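Local coordinates for protein Non-reducing end alpha-L-arabinofuranosidase BoGH43B (Bacteroides ovatus, PDB 5JOZ) that removes terminal non-reducing alpha-L-arabinofuranose residues from the side branches of xyloglucan, converting S units into X units, at residues A[271-276]-A[289-294]; A[414-419]-A[461-466]. One frame throughout, in Å; residues are numbered along the deposited sequence.

Interaction 1 of 2, residues A[271-276]-A[289-294]; sequences FLAPVT and GVVQET
Val-291 lays its two methyl groups over two residues of strand 271-276 whose side chains point toward it, one methyl to each. CG1 meets Phe-271 at its CB, 4.2 Å away, while CG2 rests against CB of Ala-273 at 4.1 Å. The fork is set by the first torsion: CG1 stands anti to the backbone N (chi1 170°), which leaves CG2 anti to the carbonyl carbon, so that one branch faces each residue. Phe-271 and Ala-273 are two positions apart and point to the same side of the strand, whereas Leu-272 between them points away, so a single valine can touch both. The CA atoms of Ala-273 and Val-291 are 6.2 Å apart, the nearest pair between the two segments. No hydrogen bond crosses here; the contact is purely apolar and all three residues are buried.

The ring of Phe-271 swings beside its own backbone N, anti to the carbonyl carbon (chi1 -66°), and meets Phe-233 edge-to-face. Val-291 also reaches Ile-236 on strand 234-243, and its N donates to OD1 of Asn-225. Asn-7 ties the two segments together from outside, its ND2 bonding to the carbonyl oxygens of both Leu-272 and Gln-292.

The loop 289-294 follows the last strand of a four-stranded antiparallel sheet and packs back on its third strand, which holds 271-276; that sheet is one blade of the five-bladed beta-propeller characteristic of family 43 glycoside hydrolases.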
loop_
_atom_site.group_PDB
_atom_site.type_symbol
_atom_site.label_atom_id
_atom_site.label_comp_id
_atom_site.label_asym_id
_atom_site.label_seq_id
_atom_site.Cartn_x
_atom_site.Cartn_y
_atom_site.Cartn_z
ATOM N N PHE A 271 -9.726 -4.770 -4.746
ATOM C CA PHE A 271 -10.906 -5.057 -5.542
ATOM C C PHE A 271 -12.010 -5.618 -4.645
ATOM O O PHE A 271 -11.755 -6.059 -3.517
ATOM C CB PHE A 271 -10.559 -6.074 -6.636
ATOM C CG PHE A 271 -9.592 -5.552 -7.668
ATOM C CD1 PHE A 271 -8.235 -5.468 -7.392
ATOM C CD2 PHE A 271 -10.044 -5.134 -8.916
ATOM C CE1 PHE A 271 -7.343 -4.977 -8.335
ATOM C CE2 PHE A 271 -9.166 -4.643 -9.865
ATOM C CZ PHE A 271 -7.807 -4.567 -9.578
ATOM N N LEU A 272 -13.230 -5.606 -5.175
ATOM C CA LEU A 272 -14.429 -6.067 -4.468
ATOM C C LEU A 272 -15.213 -6.989 -5.387
ATOM O O LEU A 272 -15.457 -6.636 -6.547
ATOM C CB LEU A 272 -15.299 -4.866 -4.089
ATOM C CG LEU A 272 -16.577 -5.117 -3.277
ATOM C CD1 LEU A 272 -16.242 -5.750 -1.926
ATOM C CD2 LEU A 272 -17.302 -3.801 -3.071
ATOM N N ALA A 273 -15.600 -8.165 -4.892
ATOM C CA ALA A 273 -16.425 -9.081 -5.680
ATOM C C ALA A 273 -17.468 -9.811 -4.824
ATOM O O ALA A 273 -17.181 -10.171 -3.686
ATOM C CB ALA A 273 -15.540 -10.076 -6.416
ATOM N N PRO A 274 -18.678 -10.034 -5.375
ATOM C CA PRO A 274 -19.690 -10.791 -4.665
ATOM C C PRO A 274 -19.352 -12.279 -4.678
ATOM O O PRO A 274 -18.871 -12.794 -5.684
ATOM C CB PRO A 274 -20.958 -10.516 -5.473
ATOM C CG PRO A 274 -20.467 -10.342 -6.874
ATOM C CD PRO A 274 -19.091 -9.751 -6.767
ATOM N N VAL A 275 -19.586 -12.934 -3.545
ATOM C CA VAL A 275 -19.304 -14.351 -3.353
ATOM C C VAL A 275 -20.635 -15.075 -3.202
ATOM O O VAL A 275 -21.473 -14.680 -2.403
ATOM C CB VAL A 275 -18.447 -14.564 -2.083
ATOM C CG1 VAL A 275 -18.243 -16.049 -1.787
ATOM C CG2 VAL A 275 -17.112 -13.858 -2.239
ATOM N N THR A 276 -20.816 -16.140 -3.966
ATOM C CA THR A 276 -22.040 -16.940 -3.932
ATOM C C THR A 276 -21.732 -18.343 -3.436
ATOM O O THR A 276 -20.777 -18.939 -3.878
ATOM C CB THR A 276 -22.615 -17.030 -5.339
ATOM O OG1 THR A 276 -22.656 -15.709 -5.890
ATOM C CG2 THR A 276 -24.022 -17.647 -5.322
ATOM N N GLY A 289 -15.245 -17.511 -11.523
ATOM C CA GLY A 289 -14.257 -16.974 -10.590
ATOM C C GLY A 289 -13.614 -15.663 -11.006
ATOM O O GLY A 289 -12.700 -15.209 -10.327
ATOM N N VAL A 290 -14.091 -15.041 -12.088
ATOM C CA VAL A 290 -13.436 -13.865 -12.666
ATOM C C VAL A 290 -13.946 -12.591 -12.015
ATOM O O VAL A 290 -15.153 -12.326 -12.001
ATOM C CB VAL A 290 -13.646 -13.785 -14.203
ATOM C CG1 VAL A 290 -13.034 -12.504 -14.784
ATOM C CG2 VAL A 290 -13.040 -15.013 -14.876
ATOM N N VAL A 291 -13.014 -11.806 -11.479
ATOM C CA VAL A 291 -13.337 -10.510 -10.853
ATOM C C VAL A 291 -13.538 -9.496 -11.990
ATOM O O VAL A 291 -12.628 -9.272 -12.791
ATOM C CB VAL A 291 -12.237 -10.079 -9.845
ATOM C CG1 VAL A 291 -12.427 -8.640 -9.372
ATOM C CG2 VAL A 291 -12.245 -11.028 -8.651
ATOM N N GLN A 292 -14.741 -8.923 -12.045
ATOM C CA GLN A 292 -15.216 -8.115 -13.185
ATOM C C GLN A 292 -15.022 -6.621 -12.929
ATOM O O GLN A 292 -14.807 -6.201 -11.789
ATOM C CB GLN A 292 -16.719 -8.378 -13.457
ATOM C CG GLN A 292 -17.117 -9.829 -13.756
ATOM C CD GLN A 292 -16.532 -10.409 -15.050
ATOM O OE1 GLN A 292 -16.293 -11.614 -15.144
ATOM N NE2 GLN A 292 -16.302 -9.561 -16.048
ATOM N N GLU A 293 -15.148 -5.840 -13.996
ATOM C CA GLU A 293 -14.937 -4.394 -13.978
ATOM C C GLU A 293 -15.995 -3.665 -13.193
ATOM O O GLU A 293 -15.680 -2.733 -12.458
ATOM C CB GLU A 293 -14.888 -3.818 -15.402
ATOM N N THR A 294 -17.251 -4.068 -13.368
ATOM C CA THR A 294 -18.358 -3.464 -12.629
ATOM C C THR A 294 -19.265 -4.563 -12.070
ATOM O O THR A 294 -19.242 -5.705 -12.534
ATOM C CB THR A 294 -19.178 -2.463 -13.496
ATOM O OG1 THR A 294 -20.024 -3.169 -14.397
ATOM C CG2 THR A 294 -18.283 -1.541 -14.321
#

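Interaction 2 of 2, residues A[414-419]-A[461-466]; sequences IRKTLK and GTASTR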
loop_
_atom_site.group_PDB
_atom_site.type_symbol
_atom_site.label_atom_id
_atom_site.label_comp_id
_atom_site.label_asym_id
_atom_site.label_seq_id
_atom_site.Cartn_x
_atom_site.Cartn_y
_atom_site.Cartn_z
ATOM N N ILE A 414 15.543 17.441 -14.568
ATOM C CA ILE A 414 14.944 16.095 -14.593
ATOM C C ILE A 414 16.108 15.123 -14.674
ATOM O O ILE A 414 16.942 15.236 -15.556
ATOM C CB ILE A 414 13.902 15.860 -15.739
ATOM C CG1 ILE A 414 13.344 14.428 -15.696
ATOM C CG2 ILE A 414 14.471 16.108 -17.133
ATOM C CD1 ILE A 414 12.718 14.038 -14.375
ATOM N N ARG A 415 16.184 14.195 -13.725
ATOM C CA ARG A 415 17.280 13.246 -13.662
ATOM C C ARG A 415 16.722 11.847 -13.459
ATOM O O ARG A 415 16.057 11.572 -12.460
ATOM C CB ARG A 415 18.235 13.615 -12.531
ATOM C CG ARG A 415 19.535 12.815 -12.515
ATOM C CD ARG A 415 20.371 13.199 -11.304
ATOM N NE ARG A 415 19.661 12.897 -10.060
ATOM C CZ ARG A 415 19.977 13.366 -8.850
ATOM N NH1 ARG A 415 21.008 14.194 -8.663
ATOM N NH2 ARG A 415 19.233 13.010 -7.812
ATOM N N LYS A 416 17.029 10.966 -14.404
ATOM C CA LYS A 416 16.458 9.633 -14.456
ATOM C C LYS A 416 17.470 8.621 -13.930
ATOM O O LYS A 416 18.530 8.458 -14.508
ATOM C CB LYS A 416 16.049 9.306 -15.896
ATOM C CG LYS A 416 15.216 10.391 -16.571
ATOM C CD LYS A 416 14.883 10.040 -18.009
ATOM C CE LYS A 416 14.451 11.272 -18.791
ATOM N NZ LYS A 416 14.259 10.985 -20.242
ATOM N N THR A 417 17.130 7.960 -12.822
ATOM C CA THR A 417 17.949 6.920 -12.213
ATOM C C THR A 417 17.268 5.571 -12.406
ATOM O O THR A 417 16.108 5.418 -12.028
ATOM C CB THR A 417 18.109 7.177 -10.707
ATOM O OG1 THR A 417 18.868 8.373 -10.510
ATOM C CG2 THR A 417 18.807 6.010 -10.002
ATOM N N LEU A 418 17.991 4.611 -12.988
ATOM C CA LEU A 418 17.482 3.257 -13.247
ATOM C C LEU A 418 18.585 2.249 -13.034
ATOM O O LEU A 418 19.732 2.486 -13.425
ATOM C CB LEU A 418 16.975 3.118 -14.682
ATOM C CG LEU A 418 15.788 3.990 -15.101
ATOM C CD1 LEU A 418 15.587 3.922 -16.610
ATOM C CD2 LEU A 418 14.525 3.574 -14.369
ATOM N N LYS A 419 18.239 1.122 -12.416
ATOM C CA LYS A 419 19.225 0.114 -12.023
ATOM C C LYS A 419 20.387 0.744 -11.237
ATOM O O LYS A 419 21.550 0.366 -11.407
ATOM C CB LYS A 419 19.726 -0.662 -13.255
ATOM C CG LYS A 419 18.648 -1.474 -13.963
ATOM C CD LYS A 419 18.106 -2.594 -13.073
ATOM C CE LYS A 419 17.942 -3.921 -13.811
ATOM N NZ LYS A 419 16.865 -3.878 -14.836
ATOM N N GLY A 461 11.215 17.421 -20.030
ATOM C CA GLY A 461 11.515 16.038 -20.417
ATOM C C GLY A 461 10.381 15.069 -20.105
ATOM O O GLY A 461 9.398 15.430 -19.453
ATOM N N THR A 462 10.533 13.841 -20.596
ATOM C CA THR A 462 9.560 12.762 -20.405
ATOM C C THR A 462 10.266 11.506 -19.942
ATOM O O THR A 462 11.486 11.379 -20.097
ATOM C CB THR A 462 8.837 12.382 -21.717
ATOM O OG1 THR A 462 9.812 12.083 -22.722
ATOM C CG2 THR A 462 7.936 13.501 -22.185
ATOM N N ALA A 463 9.487 10.576 -19.392
ATOM C CA ALA A 463 10.000 9.254 -19.024
ATOM C C ALA A 463 8.882 8.211 -19.083
ATOM O O ALA A 463 7.701 8.551 -18.988
ATOM C CB ALA A 463 10.626 9.298 -17.637
ATOM N N SER A 464 9.265 6.949 -19.253
ATOM C CA SER A 464 8.295 5.855 -19.361
ATOM C C SER A 464 7.813 5.367 -17.989
ATOM O O SER A 464 8.595 5.246 -17.041
ATOM C CB SER A 464 8.898 4.673 -20.135
ATOM O OG SER A 464 9.926 4.042 -19.391
ATOM N N THR A 465 6.526 5.066 -17.904
ATOM C CA THR A 465 5.964 4.356 -16.757
ATOM C C THR A 465 6.460 2.902 -16.720
ATOM O O THR A 465 6.608 2.307 -15.645
ATOM C CB THR A 465 4.431 4.365 -16.788
ATOM O OG1 THR A 465 3.973 3.789 -18.014
ATOM C CG2 THR A 465 3.889 5.779 -16.654
ATOM N N ARG A 466 6.726 2.353 -17.904
ATOM C CA ARG A 466 7.286 1.008 -18.069
ATOM C C ARG A 466 8.601 0.781 -17.312
ATOM O O ARG A 466 8.791 -0.273 -16.696
ATOM C CB ARG A 466 7.506 0.754 -19.560
ATOM C CG ARG A 466 7.899 -0.658 -19.957
ATOM C CD ARG A 466 8.378 -0.666 -21.398
ATOM N NE ARG A 466 9.588 0.142 -21.541
ATOM C CZ ARG A 466 10.223 0.378 -22.684
ATOM N NH1 ARG A 466 9.790 -0.145 -23.832
ATOM N NH2 ARG A 466 11.313 1.139 -22.672
HETATM O O HOH W 1 13.723 13.820 -21.197
#
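This is a contact between strand ends of two different sheets, partly buried and bridged by one lysine, in the C-terminal concanavalin A-like domain. Strands 414-418 and 461-464 run in nearly the same direction, 21° apart, with axes 8.4 Å from each other at closest approach, and no backbone hydrogen bond joins them. The chain of Lys-416 is extended beyond CG, with CG beside the backbone N (chi1 -49°), and this carries NZ to the carbonyl O of Thr-462 at 2.8 Å. The ammonium meets that oxygen nearly head-on, with a C=O...N angle of 175°. A water 3.0 Å from NZ of Lys-416 accepts a bond from it and another from the backbone N of Thr-462, so the lysine holds Thr-462 at its carbonyl directly and at its amide N through the water.

In the beta-sandwich of this domain, two antiparallel sheets pack face to face, and 414-418 and 461-464 come from opposite sheets. CD of Lys-416 passes CB of Ala-463 at 4.3 Å; separately, CG2 of Ile-414 lies 4.4 Å from CA of Gly-461, where a side chain on the glycine would be tight against it. A methionine in place of Lys-416 would probably leave the carbonyl of Thr-462 without its charged donor and the water with one fewer partner. Ile-414 and Ala-463 both reach Phe-449 on strand 446-453, and NZ of Lys-416 makes a long, weak ion pair with Asp-424.

In the fold
Interactions 1 and 2 belong to separate domains and follow one another along the chain, the first closing before the second opens. Their centres lie 35 Å apart and their nearest atoms about 17 Å apart, so neither touches the other. Interaction 1 sits in the family 43 catalytic domain, where the side chain of Phe-271 is about 11 Å from that of Asp-16, the inferred proton acceptor; interaction 2 is away from the annotated sites, in the accessory sandwich whose calcium ion is bound at Asp-313, Gly-341 and Asp-499. Near 461-466 the domains do meet: Thr-465 touches Tyr-263 and His-265, and Arg-466 touches Tyr-263.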